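Local coordinates for protein alpha,alpha-trehalose-phosphate synthase (UDP-forming) (Burkholderia multivorans, PDB 5UOF) that belongs to glycosyltransferase family 20, whose members have the GT-B fold of two Rossmann-like domains, at residues 402-410 against 437-448. Residues are numbered along the deposited sequence; the frame is centred on the assembly and turned at random. Where two conformers were deposited one is given.
Sequences AAELTGALL and RHEENLARLRAN. With EDO (1,2-ethanediol), chain G.
A chiefly polar contact lays the turn holding G407, and the residues before it, along helix 431-447, at the edge of the six-stranded parallel sheet. G407 meets the helix most closely: its CA lies 4.2 Å from that of R437, and with no side chain the turn can lie directly on the helix backbone. N441, whose short side chain holds OD1 beside the helix, accepts from G407 N (2.7 Å), the donor tilted 32° from the carbonyl plane. R437 runs its chain out extended past the same glycine, so that NH1 reaches G407 O at 2.9 Å from above the carbonyl plane, while L409 CD2 lies over one guanidinium face. This sheet and its helices form one of the two Rossmann-like domains of the GT-B fold, and the turn from L405 to A408 leads into one of its two edge strands, 409-411. T406 OG1 donates to the anti lone pair of E440 OE2 (2.6 Å); with CG anti to the backbone N (chi1 177°), the extended glutamate spans the distance. Branched and apolar, L405 sets CD2 against L445 CD2 (3.8 Å). Beyond the helix, N448 ND2 donates to E404 OE2 (2.7 Å), and E404 OE1 forms a salt bridge with K379; two waters link R444 to A403 O.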
# COMPACT_ATOMS: atom_id res chain seq x y z
N ALA A 402 15.26 -6.86 -8.59
CA ALA A 402 14.54 -7.70 -9.55
C ALA A 402 14.44 -7.06 -10.93
O ALA A 402 14.30 -7.78 -11.93
CB ALA A 402 13.14 -8.02 -9.03
N ALA A 403 14.52 -5.73 -11.02
CA ALA A 403 14.49 -5.08 -12.32
C ALA A 403 15.75 -5.37 -13.13
O ALA A 403 15.73 -5.23 -14.36
CB ALA A 403 14.32 -3.57 -12.14
N GLU A 404 16.82 -5.77 -12.48
CA GLU A 404 18.11 -6.03 -13.12
C GLU A 404 18.45 -7.50 -13.21
O GLU A 404 18.94 -7.97 -14.25
CB GLU A 404 19.23 -5.31 -12.36
CG GLU A 404 19.15 -3.80 -12.39
CD GLU A 404 20.18 -3.14 -11.49
OE1 GLU A 404 19.89 -2.89 -10.30
OE2 GLU A 404 21.31 -2.87 -11.99
N LEU A 405 18.21 -8.25 -12.13
CA LEU A 405 18.64 -9.65 -12.04
C LEU A 405 17.59 -10.55 -12.69
O LEU A 405 16.90 -11.34 -12.05
CB LEU A 405 18.90 -10.02 -10.59
CG LEU A 405 19.99 -9.16 -9.92
CD1 LEU A 405 20.21 -9.57 -8.47
CD2 LEU A 405 21.32 -9.20 -10.71
N THR A 406 17.51 -10.42 -14.02
CA THR A 406 16.49 -11.14 -14.78
C THR A 406 16.75 -12.64 -14.83
O THR A 406 15.84 -13.39 -15.22
CB THR A 406 16.40 -10.57 -16.19
OG1 THR A 406 17.70 -10.61 -16.81
CG2 THR A 406 15.91 -9.12 -16.15
N GLY A 407 17.94 -13.09 -14.45
CA GLY A 407 18.23 -14.51 -14.37
C GLY A 407 17.82 -15.16 -13.06
O GLY A 407 17.93 -16.38 -12.92
N ALA A 408 17.40 -14.37 -12.08
CA ALA A 408 16.86 -14.95 -10.86
C ALA A 408 15.55 -15.67 -11.15
O ALA A 408 14.86 -15.37 -12.12
CB ALA A 408 16.61 -13.87 -9.80
N LEU A 409 15.24 -16.65 -10.30
CA LEU A 409 13.88 -17.17 -10.21
C LEU A 409 13.11 -16.14 -9.40
O LEU A 409 13.28 -16.05 -8.19
CB LEU A 409 13.85 -18.55 -9.55
CG LEU A 409 14.42 -19.73 -10.35
CD1 LEU A 409 14.28 -21.03 -9.55
CD2 LEU A 409 13.70 -19.88 -11.71
N LEU A 410 12.28 -15.35 -10.08
CA LEU A 410 11.52 -14.29 -9.43
C LEU A 410 10.24 -14.85 -8.83
O LEU A 410 9.52 -15.61 -9.49
CB LEU A 410 11.17 -13.18 -10.42
CG LEU A 410 12.41 -12.51 -11.01
CD1 LEU A 410 12.05 -11.74 -12.27
CD2 LEU A 410 13.06 -11.60 -9.96
N ARG A 437 21.56 -18.52 -16.42
CA ARG A 437 20.99 -17.50 -15.53
C ARG A 437 22.08 -16.72 -14.81
O ARG A 437 21.98 -15.49 -14.66
CB ARG A 437 20.06 -18.17 -14.52
CG ARG A 437 18.82 -18.77 -15.14
CD ARG A 437 18.01 -19.53 -14.12
NE ARG A 437 16.72 -19.90 -14.69
CZ ARG A 437 15.66 -19.09 -14.73
NH1 ARG A 437 15.73 -17.87 -14.19
NH2 ARG A 437 14.54 -19.49 -15.30
N HIS A 438 23.11 -17.42 -14.34
CA HIS A 438 24.19 -16.74 -13.64
C HIS A 438 24.88 -15.72 -14.55
O HIS A 438 25.13 -14.58 -14.14
CB HIS A 438 25.21 -17.75 -13.12
CG HIS A 438 26.40 -17.10 -12.50
ND1 HIS A 438 26.33 -16.44 -11.29
CD2 HIS A 438 27.67 -16.94 -12.94
CE1 HIS A 438 27.52 -15.94 -10.99
NE2 HIS A 438 28.35 -16.22 -11.99
N GLU A 439 25.21 -16.13 -15.79
CA GLU A 439 25.93 -15.21 -16.66
C GLU A 439 25.04 -14.05 -17.08
O GLU A 439 25.53 -12.94 -17.28
CB GLU A 439 26.48 -15.94 -17.88
CG GLU A 439 27.52 -17.00 -17.53
CD GLU A 439 28.82 -16.40 -16.98
OE1 GLU A 439 29.14 -15.25 -17.35
OE2 GLU A 439 29.50 -17.09 -16.18
N GLU A 440 23.74 -14.30 -17.23
CA GLU A 440 22.79 -13.22 -17.48
C GLU A 440 22.83 -12.19 -16.36
O GLU A 440 22.95 -10.98 -16.61
CB GLU A 440 21.40 -13.82 -17.65
CG GLU A 440 20.27 -12.82 -17.84
CD GLU A 440 18.95 -13.52 -18.06
OE1 GLU A 440 18.95 -14.74 -18.33
OE2 GLU A 440 17.90 -12.88 -17.97
N ASN A 441 22.76 -12.65 -15.11
CA ASN A 441 22.81 -11.74 -13.97
C ASN A 441 24.17 -11.07 -13.83
O ASN A 441 24.26 -9.87 -13.56
CB ASN A 441 22.46 -12.49 -12.68
CG ASN A 441 20.97 -12.75 -12.55
OD1 ASN A 441 20.16 -12.11 -13.22
ND2 ASN A 441 20.59 -13.68 -11.68
N LEU A 442 25.24 -11.84 -14.00
CA LEU A 442 26.58 -11.29 -13.81
C LEU A 442 26.88 -10.20 -14.84
O LEU A 442 27.55 -9.20 -14.52
CB LEU A 442 27.61 -12.42 -13.90
CG LEU A 442 29.08 -12.04 -13.79
CD1 LEU A 442 29.34 -11.27 -12.50
CD2 LEU A 442 29.93 -13.29 -13.85
N ALA A 443 26.40 -10.37 -16.07
CA ALA A 443 26.60 -9.34 -17.08
C ALA A 443 25.90 -8.04 -16.68
O ALA A 443 26.46 -6.95 -16.86
CB ALA A 443 26.09 -9.82 -18.44
N ARG A 444 24.71 -8.15 -16.10
CA ARG A 444 24.02 -6.95 -15.60
C ARG A 444 24.79 -6.31 -14.45
O ARG A 444 24.91 -5.08 -14.38
CB ARG A 444 22.59 -7.30 -15.17
CG ARG A 444 21.67 -7.78 -16.31
CD ARG A 444 21.47 -6.72 -17.39
NE ARG A 444 20.89 -5.48 -16.88
CZ ARG A 444 19.58 -5.20 -16.85
NH1 ARG A 444 18.69 -6.09 -17.28
NH2 ARG A 444 19.16 -4.03 -16.36
N LEU A 445 25.32 -7.12 -13.53
CA LEU A 445 26.09 -6.55 -12.42
C LEU A 445 27.31 -5.82 -12.94
O LEU A 445 27.69 -4.77 -12.40
CB LEU A 445 26.51 -7.63 -11.43
CG LEU A 445 25.39 -8.37 -10.70
CD1 LEU A 445 25.96 -9.46 -9.81
CD2 LEU A 445 24.58 -7.37 -9.87
N ARG A 446 27.96 -6.37 -13.97
CA ARG A 446 29.18 -5.75 -14.47
C ARG A 446 28.90 -4.48 -15.24
O ARG A 446 29.77 -3.60 -15.31
CB ARG A 446 29.95 -6.74 -15.34
CG ARG A 446 30.65 -7.83 -14.55
CD ARG A 446 31.34 -8.81 -15.49
NE ARG A 446 32.22 -9.72 -14.77
CZ ARG A 446 32.52 -10.95 -15.18
NH1 ARG A 446 31.99 -11.44 -16.30
NH2 ARG A 446 33.34 -11.70 -14.45
N ALA A 447 27.71 -4.36 -15.84
CA ALA A 447 27.36 -3.18 -16.61
C ALA A 447 26.78 -2.07 -15.75
O ALA A 447 26.64 -0.94 -16.23
CB ALA A 447 26.36 -3.54 -17.71
N ASN A 448 26.44 -2.36 -14.50
CA ASN A 448 25.98 -1.36 -13.55
C ASN A 448 26.68 -1.60 -12.22
O ASN A 448 26.06 -1.85 -11.19
CB ASN A 448 24.46 -1.40 -13.38
CG ASN A 448 23.97 -0.38 -12.39
OD1 ASN A 448 24.54 0.71 -12.31
ND2 ASN A 448 22.95 -0.73 -11.61
C1 EDO G . 31.28 0.61 -15.36
O1 EDO G . 32.29 -0.08 -14.60
C2 EDO G . 30.18 -0.36 -15.77
O2 EDO G . 29.62 -1.01 -14.61
O HOH W 1 16.74 -2.66 -15.50
O HOH W 2 15.97 -5.60 -17.62
O HOH W 3 24.13 -3.56 -10.26
O HOH W 4 21.03 -2.08 -14.55
O HOH W 5 18.89 -8.74 -18.37
O HOH W 6 13.99 -15.73 -15.02